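PDB 6XSO: cellulase from Uncultured bacterium, which probably hydrolyses internal beta-1,4 linkages in cellulose and related plant polysaccharides such as xylan, as a broad-specificity endoglucanase of glycoside hydrolase family 5. Local coordinates for residues A[24-27]-A[28-31]; A[308-311]-A[312-316]; A[319-322]-A[323-327]; A[363-366]-A[367-370]. All coordinates share one frame; numbering follows the deposited sequence.

Overall arrangement
From the N terminus, the four contacts follow in series; none nests in or crosses another, and each closes just a short turn within one continuous run of chain. Contact 1 ends helix 22-28 and leads into 31-34, the first strand of the eight-stranded TIM barrel. Contact 2 carries the chain off strand 304-309, and contact 3, soon after it, turns helix 320-323 into helix 325-341. Contact 4 starts the last helix, 366-377, after strand 345-349. Contacts 2 and 3 touch where T311 and N313 meet D320; contacts 3 and 4 touch where D367 meets Y321 and K325. Contact 1 stands apart, its centre about 21 Å or more from the centres of the others.

Contact 1: residues A[24-27]-A[28-31]; sequences NAVK and NMGV
M29 folds back beneath the last turn of the helix because its CG lies anti to its own carbonyl carbon (chi1 -75°) and the chain then runs straight out, passing A25 and V26. M29 CG comes within 3.2 Å of A25 O, and M29 SD lies 3.9 Å from V26 CA, while its methyl CE only grazes V26 CG2. An alanine in place of M29 would probably open a gap beside V26 and lose the sulfur and methyl contacts that fill it. Across the turn, K27 runs extended until chi4 (-65°) bends NZ back over N28. The two polar ends do not meet directly: a water accepts from K27 NZ at 2.8 Å and donates to N28 OD1 at 2.7 Å. N28 ND2 instead bonds to E20, so both ends of the amide are engaged.

The helix then runs out. N28 N still bonds to N24 O at 2.8 Å, but M29 N divides weakly between A25 O and V26 O, and G30 N reaches K27 O in a weak bond of 3.4 Å. G30 then takes a positive phi, which favours glycine, and a second water may donate to V26 O or to G30 O. Helix 22-28 thus hands over to strand 31-34, with M29 and V26 pressed on A345 of strand 345-349 and M29 also reaching Y116 of strand 116-119 at the foot of the barrel.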
ATOM      1  N   ASN A  24      -1.854 -16.514   5.279  1.00 22.88           N
ATOM      2  CA  ASN A  24      -1.509 -17.264   4.072  1.00 22.97           C
ATOM      3  C   ASN A  24      -1.488 -16.369   2.838  1.00 21.53           C
ATOM      4  O   ASN A  24      -0.637 -16.555   1.956  1.00 23.37           O
ATOM      5  CB  ASN A  24      -2.463 -18.437   3.890  1.00 23.81           C
ATOM      6  CG  ASN A  24      -2.080 -19.623   4.752  1.00 29.00           C
ATOM      7  OD1 ASN A  24      -0.895 -19.883   4.974  1.00 31.58           O
ATOM      8  ND2 ASN A  24      -3.075 -20.345   5.247  1.00 29.18           N
ATOM      9  N   ALA A  25      -2.415 -15.409   2.741  1.00 21.28           N
ATOM     10  CA  ALA A  25      -2.398 -14.504   1.593  1.00 23.14           C
ATOM     11  C   ALA A  25      -1.052 -13.804   1.480  1.00 21.57           C
ATOM     12  O   ALA A  25      -0.446 -13.748   0.403  1.00 20.77           O
ATOM     13  CB  ALA A  25      -3.499 -13.459   1.721  1.00 24.76           C
ATOM     14  N   VAL A  26      -0.559 -13.283   2.602  1.00 21.00           N
ATOM     15  CA  VAL A  26       0.663 -12.490   2.591  1.00 19.76           C
ATOM     16  C   VAL A  26       1.855 -13.358   2.226  1.00 21.38           C
ATOM     17  O   VAL A  26       2.716 -12.956   1.438  1.00 21.41           O
ATOM     18  CB  VAL A  26       0.818 -11.787   3.952  1.00 20.10           C
ATOM     19  CG1 VAL A  26       2.196 -11.157   4.077  1.00 20.74           C
ATOM     20  CG2 VAL A  26      -0.285 -10.740   4.133  1.00 20.36           C
ATOM     21  N   LYS A  27       1.898 -14.585   2.734  1.00 22.01           N
ATOM     22  CA  LYS A  27       2.937 -15.509   2.289  1.00 22.87           C
ATOM     23  C   LYS A  27       2.817 -15.803   0.799  1.00 23.84           C
ATOM     24  O   LYS A  27       3.825 -15.856   0.080  1.00 25.02           O
ATOM     25  CB  LYS A  27       2.828 -16.813   3.082  1.00 23.62           C
ATOM     26  CG  LYS A  27       3.721 -17.946   2.599  1.00 33.44           C
ATOM     27  CD  LYS A  27       3.458 -19.219   3.406  1.00 47.31           C
ATOM     28  CE  LYS A  27       4.207 -20.428   2.840  1.00 63.30           C
ATOM     29  NZ  LYS A  27       3.733 -20.801   1.471  1.00 74.46           N
ATOM     30  N   ASN A  28       1.593 -16.019   0.316  1.00 22.15           N
ATOM     31  CA  ASN A  28       1.407 -16.460  -1.063  1.00 23.31           C
ATOM     32  C   ASN A  28       1.604 -15.335  -2.072  1.00 23.68           C
ATOM     33  O   ASN A  28       1.739 -15.622  -3.268  1.00 24.40           O
ATOM     34  CB  ASN A  28       0.030 -17.090  -1.258  1.00 23.77           C
ATOM     35  CG  ASN A  28      -0.102 -18.412  -0.562  1.00 25.86           C
ATOM     36  OD1 ASN A  28       0.884 -19.102  -0.340  1.00 28.94           O
ATOM     37  ND2 ASN A  28      -1.327 -18.788  -0.231  1.00 25.05           N
ATOM     38  N   MET A  29       1.620 -14.079  -1.617  1.00 23.24           N
ATOM     39  CA  MET A  29       1.885 -12.963  -2.516  1.00 23.48           C
ATOM     40  C   MET A  29       3.280 -13.022  -3.136  1.00 22.71           C
ATOM     41  O   MET A  29       3.496 -12.456  -4.217  1.00 21.52           O
ATOM     42  CB  MET A  29       1.776 -11.648  -1.761  1.00 20.05           C
ATOM     43  CG  MET A  29       0.363 -11.222  -1.447  1.00 22.72           C
ATOM     44  SD  MET A  29       0.284  -9.862  -0.266  1.00 21.16           S
ATOM     45  CE  MET A  29      -1.495  -9.709  -0.061  1.00 24.01           C
ATOM     46  N   GLY A  30       4.225 -13.717  -2.515  1.00 21.79           N
ATOM     47  CA  GLY A  30       5.566 -13.745  -3.081  1.00 22.75           C
ATOM     48  C   GLY A  30       6.212 -12.372  -3.005  1.00 19.79           C
ATOM     49  O   GLY A  30       6.198 -11.708  -1.961  1.00 21.59           O
ATOM     50  N   VAL A  31       6.789 -11.944  -4.130  1.00 21.67           N
ATOM     51  CA  VAL A  31       7.314 -10.592  -4.271  1.00 20.16           C
ATOM     52  C   VAL A  31       6.353  -9.785  -5.131  1.00 19.29           C
ATOM     53  O   VAL A  31       5.882 -10.265  -6.165  1.00 20.15           O
ATOM     54  CB  VAL A  31       8.740 -10.512  -4.849  1.00 23.80           C
ATOM     55  CG1 VAL A  31       9.738 -10.876  -3.776  1.00 25.78           C
ATOM     56  CG2 VAL A  31       8.888 -11.360  -6.100  1.00 24.49           C
TER
HETATM   57  O   HOH W   1       5.423 -12.941   0.429  1.00 23.37           O
HETATM   58  O   HOH W   2       3.422 -19.637  -1.090  1.00 39.88           O

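Contact 2: residues A[308-311]-A[312-316]; sequences EWST and SNVDA
T311 gives up the most surface here, with V314 and S312 next, in a type I beta turn that runs from T311 to V314. The turn is held by V314 N, which donates to T311 O at 3.1 Å. The donor stands well above the carbonyl plane, 53° out of it, and so is not on a lone pair. T311 O also lies against V314 CB and is 3.5 Å from V314 CG1, so the valine backs onto the carbonyl that its own amide grips.

V314 CG2 points the other way along the chain, to S310. With CG2 anti to the valine's backbone N, V314 CG2 meets S310 OG at 3.5 Å and S310 CB at 3.7 Å, a methyl packed against a hydroxyl whose polar bond goes to Y348 OH. T311 OG1 lies between its backbone N and carbonyl carbon (chi1 66°), and this torsion sends the hydroxyl across to D320 OD2, where it forms a hydrogen bond. The CB of S312 points away from the preceding residues, though S312 CB still lies 3.7 Å from T311 C, and S312 OG finds a weak bond with T273 OG1. One step on, a second type I turn bonds A316 N to N313 O, while N313 ND2 reaches D320 OD1.

The double turn carries the chain off strand 304-309, at the end of the barrel where family 5 enzymes hold their active site. T311 packs on F331 and S310 on M328, both of helix 325-341, V314 touches Y271 after strand 264-270, and D320 opens helix 320-323.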
ATOM      1  N   GLU A 308       5.375  -0.682   0.279  1.00 17.30           N
ATOM      2  CA  GLU A 308       6.283   0.033  -0.596  1.00 16.98           C
ATOM      3  C   GLU A 308       7.671  -0.113  -0.016  1.00 17.07           C
ATOM      4  O   GLU A 308       7.853   0.031   1.194  1.00 17.81           O
ATOM      5  CB  GLU A 308       6.019   1.546  -0.653  1.00 17.63           C
ATOM      6  CG  GLU A 308       4.636   1.938  -1.130  1.00 17.15           C
ATOM      7  CD  GLU A 308       4.407   3.430  -1.146  1.00 17.90           C
ATOM      8  OE1 GLU A 308       5.391   4.209  -1.023  1.00 19.15           O
ATOM      9  OE2 GLU A 308       3.229   3.824  -1.332  1.00 19.51           O
ATOM     10  N   TRP A 309       8.649  -0.398  -0.880  1.00 17.50           N
ATOM     11  CA  TRP A 309      10.041  -0.288  -0.474  1.00 18.55           C
ATOM     12  C   TRP A 309      10.925   0.020  -1.670  1.00 19.34           C
ATOM     13  O   TRP A 309      10.556  -0.195  -2.829  1.00 18.89           O
ATOM     14  CB  TRP A 309      10.549  -1.552   0.223  1.00 18.28           C
ATOM     15  CG  TRP A 309      10.665  -2.761  -0.708  1.00 17.05           C
ATOM     16  CD1 TRP A 309       9.628  -3.471  -1.253  1.00 19.02           C
ATOM     17  CD2 TRP A 309      11.868  -3.387  -1.179  1.00 17.91           C
ATOM     18  NE1 TRP A 309      10.112  -4.498  -2.038  1.00 17.92           N
ATOM     19  CE2 TRP A 309      11.477  -4.467  -2.004  1.00 18.06           C
ATOM     20  CE3 TRP A 309      13.228  -3.138  -0.990  1.00 19.73           C
ATOM     21  CZ2 TRP A 309      12.396  -5.299  -2.625  1.00 18.08           C
ATOM     22  CZ3 TRP A 309      14.147  -3.982  -1.602  1.00 18.73           C
ATOM     23  CH2 TRP A 309      13.722  -5.043  -2.408  1.00 20.05           C
ATOM     24  N   SER A 310      12.105   0.545  -1.339  1.00 19.59           N
ATOM     25  CA  SER A 310      13.249   0.801  -2.211  1.00 19.38           C
ATOM     26  C   SER A 310      14.302   1.318  -1.228  1.00 20.41           C
ATOM     27  O   SER A 310      14.248   0.987  -0.036  1.00 22.39           O
ATOM     28  CB  SER A 310      12.933   1.753  -3.346  1.00 19.85           C
ATOM     29  OG  SER A 310      14.088   1.865  -4.183  1.00 20.60           O
ATOM     30  N   THR A 311      15.252   2.127  -1.679  1.00 21.35           N
ATOM     31  CA  THR A 311      16.184   2.768  -0.763  1.00 20.71           C
ATOM     32  C   THR A 311      15.810   4.234  -0.615  1.00 22.09           C
ATOM     33  O   THR A 311      14.949   4.757  -1.325  1.00 22.56           O
ATOM     34  CB  THR A 311      17.630   2.670  -1.245  1.00 21.70           C
ATOM     35  OG1 THR A 311      17.763   3.442  -2.446  1.00 26.40           O
ATOM     36  CG2 THR A 311      18.012   1.233  -1.485  1.00 22.62           C
ATOM     37  N   SER A 312      16.501   4.910   0.303  1.00 23.23           N
ATOM     38  CA  SER A 312      16.161   6.288   0.622  1.00 22.24           C
ATOM     39  C   SER A 312      16.383   7.234  -0.546  1.00 25.89           C
ATOM     40  O   SER A 312      15.803   8.321  -0.562  1.00 25.73           O
ATOM     41  CB  SER A 312      16.998   6.756   1.812  1.00 23.32           C
ATOM     42  OG  SER A 312      18.375   6.813   1.464  1.00 24.93           O
ATOM     43  N   ASN A 313      17.193   6.850  -1.529  1.00 24.74           N
ATOM     44  CA  ASN A 313      17.467   7.701  -2.676  1.00 22.84           C
ATOM     45  C   ASN A 313      16.613   7.353  -3.896  1.00 23.78           C
ATOM     46  O   ASN A 313      16.916   7.807  -5.001  1.00 24.99           O
ATOM     47  CB  ASN A 313      18.958   7.645  -3.012  1.00 23.61           C
ATOM     48  CG  ASN A 313      19.817   8.375  -1.987  1.00 25.66           C
ATOM     49  OD1 ASN A 313      19.443   9.430  -1.456  1.00 27.77           O
ATOM     50  ND2 ASN A 313      20.985   7.813  -1.699  1.00 26.32           N
ATOM     51  N   VAL A 314      15.531   6.600  -3.707  1.00 23.35           N
ATOM     52  CA  VAL A 314      14.662   6.215  -4.819  1.00 24.96           C
ATOM     53  C   VAL A 314      14.238   7.420  -5.656  1.00 26.04           C
ATOM     54  O   VAL A 314      14.150   7.335  -6.887  1.00 30.84           O
ATOM     55  CB  VAL A 314      13.451   5.414  -4.292  1.00 28.60           C
ATOM     56  CG1 VAL A 314      12.562   6.256  -3.388  1.00 30.08           C
ATOM     57  CG2 VAL A 314      12.664   4.815  -5.462  1.00 31.75           C
ATOM     58  N   ASP A 315      13.960   8.551  -5.015  1.00 27.55           N
ATOM     59  CA  ASP A 315      13.458   9.733  -5.712  1.00 29.43           C
ATOM     60  C   ASP A 315      14.510  10.829  -5.836  1.00 33.54           C
ATOM     61  O   ASP A 315      14.175  11.961  -6.205  1.00 36.69           O
ATOM     62  CB  ASP A 315      12.203  10.275  -5.008  1.00 42.27           C
ATOM     63  CG  ASP A 315      10.919   9.532  -5.411  1.00 44.29           C
ATOM     64  OD1 ASP A 315      10.944   8.707  -6.344  1.00 41.57           O
ATOM     65  OD2 ASP A 315       9.866   9.787  -4.796  1.00 57.11           O
ATOM     66  N   ALA A 316      15.767  10.535  -5.530  1.00 28.46           N
ATOM     67  CA  ALA A 316      16.804  11.552  -5.563  1.00 34.14           C
ATOM     68  C   ALA A 316      17.318  11.732  -6.987  1.00 30.96           C
ATOM     69  O   ALA A 316      17.121  10.886  -7.863  1.00 35.03           O
ATOM     70  CB  ALA A 316      17.961  11.165  -4.635  1.00 34.64           C
TER

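Contact 3: residues A[319-322]-A[323-327]; sequences TDYD and ARKSL. With LMR ((2S)-2-hydroxybutanedioic acid), chain C.
Y321 and K325 lie side by side and point the same way, the CE of the lysine set over one face of the tyrosine ring, toward its rim. K325 CE sits 3.9 Å from the ring centroid of Y321 and 17° off its normal, a CH-pi contact, after which K325 NZ makes a weak bond to Y321 OH at 3.5 Å. Both ends have a stronger partner in D367, which takes the lysine by a salt bridge and the hydroxyl by a hydrogen bond. Beneath the lysine, Y321 O is buried without a polar partner, with K325 CB only 3.2 Å away.

D320 and R324 meet differently, their carboxylate and guanidinium planes standing 80° apart. R324 NH1 donates to D320 OD1 at 2.8 Å in a salt bridge; the oxygen lies near the guanidinium plane and is approached nearly along its own C-O direction. The arginine bends at chi3 (56°), bringing NH1 to the aspartate while R324 NE makes a weak bond of 3.3 Å to O1A of the bound malate. An alanine here would probably leave D320 OD1 without its charged mate and the malate carboxylate without this donor.

T319 is the N-cap, T319 OG1 accepting from D322 N at 3.2 Å, and R324 N bonds to D320 O before R324 becomes the N-cap of the next helix. The short helix 320-323 thus breaks into helix 325-341, fastened by D320 to T311 and N313, by D367 to helix 366-377, and by L327 against helix 279-298.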
ATOM      1  N   THR A 319      20.113   8.240  -7.861  1.00 26.89           N
ATOM      2  CA  THR A 319      19.551   7.144  -7.100  1.00 23.76           C
ATOM      3  C   THR A 319      20.661   6.178  -6.689  1.00 24.93           C
ATOM      4  O   THR A 319      21.792   6.247  -7.187  1.00 25.75           O
ATOM      5  CB  THR A 319      18.546   6.367  -7.930  1.00 27.62           C
ATOM      6  OG1 THR A 319      19.240   5.738  -9.021  1.00 29.14           O
ATOM      7  CG2 THR A 319      17.447   7.276  -8.465  1.00 29.35           C
ATOM      8  N   ASP A 320      20.332   5.271  -5.755  1.00 23.20           N
ATOM      9  CA  ASP A 320      21.292   4.224  -5.404  1.00 24.38           C
ATOM     10  C   ASP A 320      21.435   3.196  -6.521  1.00 24.79           C
ATOM     11  O   ASP A 320      22.493   2.573  -6.653  1.00 22.29           O
ATOM     12  CB  ASP A 320      20.888   3.545  -4.100  1.00 21.51           C
ATOM     13  CG  ASP A 320      20.967   4.470  -2.919  1.00 22.74           C
ATOM     14  OD1 ASP A 320      21.912   5.280  -2.846  1.00 24.43           O
ATOM     15  OD2 ASP A 320      20.054   4.422  -2.075  1.00 24.03           O
ATOM     16  N   TYR A 321      20.408   3.019  -7.349  1.00 24.44           N
ATOM     17  CA  TYR A 321      20.542   2.133  -8.506  1.00 22.67           C
ATOM     18  C   TYR A 321      21.660   2.596  -9.437  1.00 24.13           C
ATOM     19  O   TYR A 321      22.399   1.773 -10.007  1.00 25.52           O
ATOM     20  CB  TYR A 321      19.181   2.093  -9.221  1.00 23.32           C
ATOM     21  CG  TYR A 321      19.156   1.284 -10.474  1.00 24.22           C
ATOM     22  CD1 TYR A 321      19.010  -0.096 -10.427  1.00 25.94           C
ATOM     23  CD2 TYR A 321      19.280   1.892 -11.718  1.00 30.10           C
ATOM     24  CE1 TYR A 321      18.989  -0.847 -11.585  1.00 24.35           C
ATOM     25  CE2 TYR A 321      19.258   1.145 -12.881  1.00 31.73           C
ATOM     26  CZ  TYR A 321      19.106  -0.227 -12.805  1.00 26.92           C
ATOM     27  OH  TYR A 321      19.073  -0.979 -13.954  1.00 30.29           O
ATOM     28  N   ASP A 322      21.810   3.909  -9.601  1.00 25.01           N
ATOM     29  CA  ASP A 322      22.865   4.456 -10.436  1.00 24.46           C
ATOM     30  C   ASP A 322      24.193   4.543  -9.692  1.00 25.82           C
ATOM     31  O   ASP A 322      25.243   4.203 -10.249  1.00 27.14           O
ATOM     32  CB  ASP A 322      22.461   5.849 -10.930  1.00 32.17           C
ATOM     33  CG  ASP A 322      21.443   5.799 -12.062  1.00 49.37           C
ATOM     34  OD1 ASP A 322      21.365   4.765 -12.761  1.00 46.31           O
ATOM     35  OD2 ASP A 322      20.723   6.800 -12.254  1.00 60.13           O
ATOM     36  N   ALA A 323      24.164   4.971  -8.432  1.00 24.09           N
ATOM     37  CA  ALA A 323      25.399   5.327  -7.749  1.00 27.25           C
ATOM     38  C   ALA A 323      26.080   4.167  -7.041  1.00 21.84           C
ATOM     39  O   ALA A 323      27.303   4.216  -6.854  1.00 23.12           O
ATOM     40  CB  ALA A 323      25.138   6.417  -6.708  1.00 25.11           C
ATOM     41  N   ARG A 324      25.328   3.166  -6.592  1.00 23.67           N
ATOM     42  CA  ARG A 324      25.869   2.067  -5.787  1.00 23.80           C
ATOM     43  C   ARG A 324      25.026   0.821  -6.049  1.00 23.59           C
ATOM     44  O   ARG A 324      24.384   0.258  -5.155  1.00 21.93           O
ATOM     45  CB  ARG A 324      25.933   2.457  -4.310  1.00 21.36           C
ATOM     46  CG  ARG A 324      24.652   3.046  -3.705  1.00 20.05           C
ATOM     47  CD  ARG A 324      24.859   3.697  -2.319  1.00 23.32           C
ATOM     48  NE  ARG A 324      25.878   4.733  -2.385  1.00 23.54           N
ATOM     49  CZ  ARG A 324      25.673   5.977  -2.810  1.00 23.96           C
ATOM     50  NH1 ARG A 324      24.458   6.365  -3.191  1.00 26.31           N
ATOM     51  NH2 ARG A 324      26.692   6.828  -2.881  1.00 28.58           N
ATOM     52  N   LYS A 325      25.004   0.402  -7.319  1.00 23.11           N
ATOM     53  CA  LYS A 325      24.066  -0.624  -7.754  1.00 22.06           C
ATOM     54  C   LYS A 325      24.320  -1.950  -7.058  1.00 22.00           C
ATOM     55  O   LYS A 325      23.373  -2.605  -6.595  1.00 22.37           O
ATOM     56  CB  LYS A 325      24.140  -0.792  -9.270  1.00 24.07           C
ATOM     57  CG  LYS A 325      23.160  -1.841  -9.819  1.00 25.32           C
ATOM     58  CD  LYS A 325      23.316  -2.018 -11.316  1.00 29.92           C
ATOM     59  CE  LYS A 325      22.753  -0.832 -12.102  1.00 39.86           C
ATOM     60  NZ  LYS A 325      22.538  -1.203 -13.548  1.00 41.37           N
ATOM     61  N   SER A 326      25.581  -2.363  -6.956  1.00 24.16           N
ATOM     62  CA  SER A 326      25.859  -3.639  -6.308  1.00 23.95           C
ATOM     63  C   SER A 326      25.449  -3.623  -4.843  1.00 22.92           C
ATOM     64  O   SER A 326      24.862  -4.593  -4.352  1.00 24.19           O
ATOM     65  CB  SER A 326      27.333  -3.994  -6.428  1.00 28.58           C
ATOM     66  OG  SER A 326      27.577  -5.190  -5.701  1.00 30.07           O
ATOM     67  N   LEU A 327      25.760  -2.539  -4.120  1.00 22.79           N
ATOM     68  CA  LEU A 327      25.318  -2.451  -2.730  1.00 22.86           C
ATOM     69  C   LEU A 327      23.796  -2.495  -2.645  1.00 21.34           C
ATOM     70  O   LEU A 327      23.227  -3.151  -1.760  1.00 22.02           O
ATOM     71  CB  LEU A 327      25.836  -1.172  -2.081  1.00 25.75           C
ATOM     72  CG  LEU A 327      25.642  -1.096  -0.571  1.00 24.96           C
ATOM     73  CD1 LEU A 327      26.556  -2.064   0.181  1.00 28.43           C
ATOM     74  CD2 LEU A 327      25.888   0.330  -0.095  1.00 27.03           C
TER
HETATM   75  C1  LMR C 401      29.168   2.231  -1.620  1.00 44.92           C
HETATM   76  O1A LMR C 401      28.883   3.261  -2.315  1.00 43.06           O
HETATM   77  O1B LMR C 401      29.272   2.296  -0.370  1.00 62.98           O
HETATM   78  C2  LMR C 401      29.387   0.877  -2.300  1.00 40.64           C
HETATM   79  O2  LMR C 401      29.426   1.171  -3.666  1.00 40.26           O
HETATM   80  C3  LMR C 401      30.653   0.182  -1.840  1.00 40.87           C
HETATM   81  C4  LMR C 401      30.889  -1.039  -2.734  1.00 43.98           C
HETATM   82  O4A LMR C 401      32.038  -1.558  -2.786  1.00 38.19           O
HETATM   83  O4B LMR C 401      29.956  -1.539  -3.427  1.00 43.65           O

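Contact 4: residues A[363-366]-A[367-370]; sequences FNQA and DLAE
F363 and A369 form the close-packed side: the methyl CB of A369 stands over one face of the F363 phenyl ring, 4.0 Å from its centroid and 28° off the normal, nearest to CD1. M70 and M71 of helix 66-73 also pack on the ring. Next to it, Q365 and L368 run side by side, with Q365 OE1 3.7 Å from L368 CD2 while that oxygen accepts from L352 N.

The other side is looser. A366 and E370 are exposed, and a water donates to E370 OE1 and, weakly, to A366 O. A366 O already accepts E370 N at 3.0 Å, so solvent here only supplements a helical bond. Neighbouring it, Q365 O takes A369 N at 3.0 Å in a nearly straight bond (170°).

Q365 is the N-cap of helix 366-377. With CG between its backbone N and carbonyl carbon (chi1 52°), D367 lets D367 OD1 take a weak bond from the next amide, L368 N, at 2.8 Å. A carboxylate in the first turn would probably be favoured by the helix dipole; its OD1 also accepts from Y321 OH and its OD2 holds K325 NZ in a salt bridge, so one acid serves the helix start and its neighbours.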
ATOM      1  N   PHE A 363      11.123  -4.288 -19.295  1.00 23.74           N
ATOM      2  CA  PHE A 363      11.768  -3.776 -18.098  1.00 22.07           C
ATOM      3  C   PHE A 363      12.879  -2.802 -18.493  1.00 26.28           C
ATOM      4  O   PHE A 363      13.812  -3.177 -19.210  1.00 27.21           O
ATOM      5  CB  PHE A 363      12.382  -4.914 -17.268  1.00 24.14           C
ATOM      6  CG  PHE A 363      11.384  -5.854 -16.651  1.00 21.54           C
ATOM      7  CD1 PHE A 363      10.693  -5.521 -15.507  1.00 24.26           C
ATOM      8  CD2 PHE A 363      11.182  -7.104 -17.203  1.00 22.58           C
ATOM      9  CE1 PHE A 363       9.789  -6.396 -14.948  1.00 22.47           C
ATOM     10  CE2 PHE A 363      10.283  -7.987 -16.634  1.00 22.46           C
ATOM     11  CZ  PHE A 363       9.593  -7.629 -15.511  1.00 22.79           C
ATOM     12  N   ASN A 364      12.795  -1.565 -18.028  1.00 24.20           N
ATOM     13  CA  ASN A 364      13.930  -0.658 -18.128  1.00 25.32           C
ATOM     14  C   ASN A 364      14.914  -0.827 -16.976  1.00 22.40           C
ATOM     15  O   ASN A 364      16.037  -0.309 -17.054  1.00 26.89           O
ATOM     16  CB  ASN A 364      13.461   0.794 -18.241  1.00 28.96           C
ATOM     17  CG  ASN A 364      12.693   1.251 -17.027  1.00 29.53           C
ATOM     18  OD1 ASN A 364      11.609   0.754 -16.756  1.00 27.92           O
ATOM     19  ND2 ASN A 364      13.258   2.205 -16.280  1.00 29.46           N
ATOM     20  N   GLN A 365      14.552  -1.578 -15.941  1.00 22.62           N
ATOM     21  CA  GLN A 365      15.504  -2.041 -14.926  1.00 22.88           C
ATOM     22  C   GLN A 365      15.410  -3.567 -14.845  1.00 22.42           C
ATOM     23  O   GLN A 365      15.023  -4.132 -13.815  1.00 22.77           O
ATOM     24  CB  GLN A 365      15.272  -1.361 -13.584  1.00 20.01           C
ATOM     25  CG  GLN A 365      15.262   0.170 -13.666  1.00 23.19           C
ATOM     26  CD  GLN A 365      15.012   0.826 -12.322  1.00 24.69           C
ATOM     27  OE1 GLN A 365      14.189   0.357 -11.532  1.00 23.36           O
ATOM     28  NE2 GLN A 365      15.754   1.894 -12.038  1.00 27.42           N
ATOM     29  N   ALA A 366      15.790  -4.232 -15.937  1.00 23.39           N
ATOM     30  CA  ALA A 366      15.680  -5.688 -15.986  1.00 24.40           C
ATOM     31  C   ALA A 366      16.535  -6.340 -14.919  1.00 24.17           C
ATOM     32  O   ALA A 366      16.115  -7.324 -14.297  1.00 24.42           O
ATOM     33  CB  ALA A 366      16.081  -6.213 -17.362  1.00 23.83           C
ATOM     34  N   ASP A 367      17.738  -5.807 -14.689  1.00 23.49           N
ATOM     35  CA  ASP A 367      18.623  -6.394 -13.692  1.00 23.85           C
ATOM     36  C   ASP A 367      17.996  -6.359 -12.297  1.00 24.94           C
ATOM     37  O   ASP A 367      18.035  -7.363 -11.571  1.00 23.07           O
ATOM     38  CB  ASP A 367      20.013  -5.745 -13.747  1.00 25.00           C
ATOM     39  CG  ASP A 367      19.992  -4.224 -13.681  1.00 23.68           C
ATOM     40  OD1 ASP A 367      18.926  -3.573 -13.618  1.00 25.49           O
ATOM     41  OD2 ASP A 367      21.114  -3.669 -13.685  1.00 29.49           O
ATOM     42  N   LEU A 368      17.375  -5.237 -11.924  1.00 22.26           N
ATOM     43  CA  LEU A 368      16.755  -5.132 -10.607  1.00 19.73           C
ATOM     44  C   LEU A 368      15.520  -6.017 -10.489  1.00 21.75           C
ATOM     45  O   LEU A 368      15.315  -6.663  -9.454  1.00 21.58           O
ATOM     46  CB  LEU A 368      16.409  -3.676 -10.332  1.00 19.75           C
ATOM     47  CG  LEU A 368      15.719  -3.432  -8.989  1.00 19.58           C
ATOM     48  CD1 LEU A 368      16.491  -3.876  -7.790  1.00 21.06           C
ATOM     49  CD2 LEU A 368      15.419  -1.940  -8.869  1.00 20.28           C
ATOM     50  N   ALA A 369      14.688  -6.060 -11.532  1.00 20.94           N
ATOM     51  CA  ALA A 369      13.515  -6.926 -11.497  1.00 21.91           C
ATOM     52  C   ALA A 369      13.923  -8.372 -11.265  1.00 22.51           C
ATOM     53  O   ALA A 369      13.348  -9.064 -10.413  1.00 22.15           O
ATOM     54  CB  ALA A 369      12.729  -6.770 -12.798  1.00 22.69           C
ATOM     55  N   GLU A 370      14.937  -8.836 -12.004  1.00 20.88           N
ATOM     56  CA  GLU A 370      15.404 -10.205 -11.849  1.00 21.81           C
ATOM     57  C   GLU A 370      16.011 -10.411 -10.472  1.00 23.08           C
ATOM     58  O   GLU A 370      15.835 -11.472  -9.865  1.00 23.02           O
ATOM     59  CB  GLU A 370      16.421 -10.561 -12.940  1.00 24.19           C
ATOM     60  CG  GLU A 370      16.890 -12.002 -12.818  1.00 34.61           C
ATOM     61  CD  GLU A 370      17.569 -12.545 -14.064  1.00 44.00           C
ATOM     62  OE1 GLU A 370      17.831 -11.769 -15.006  1.00 31.23           O
ATOM     63  OE2 GLU A 370      17.840 -13.764 -14.085  1.00 45.03           O
TER
HETATM   64  O   HOH W   3      17.266  -9.680 -16.178  1.00 25.29           O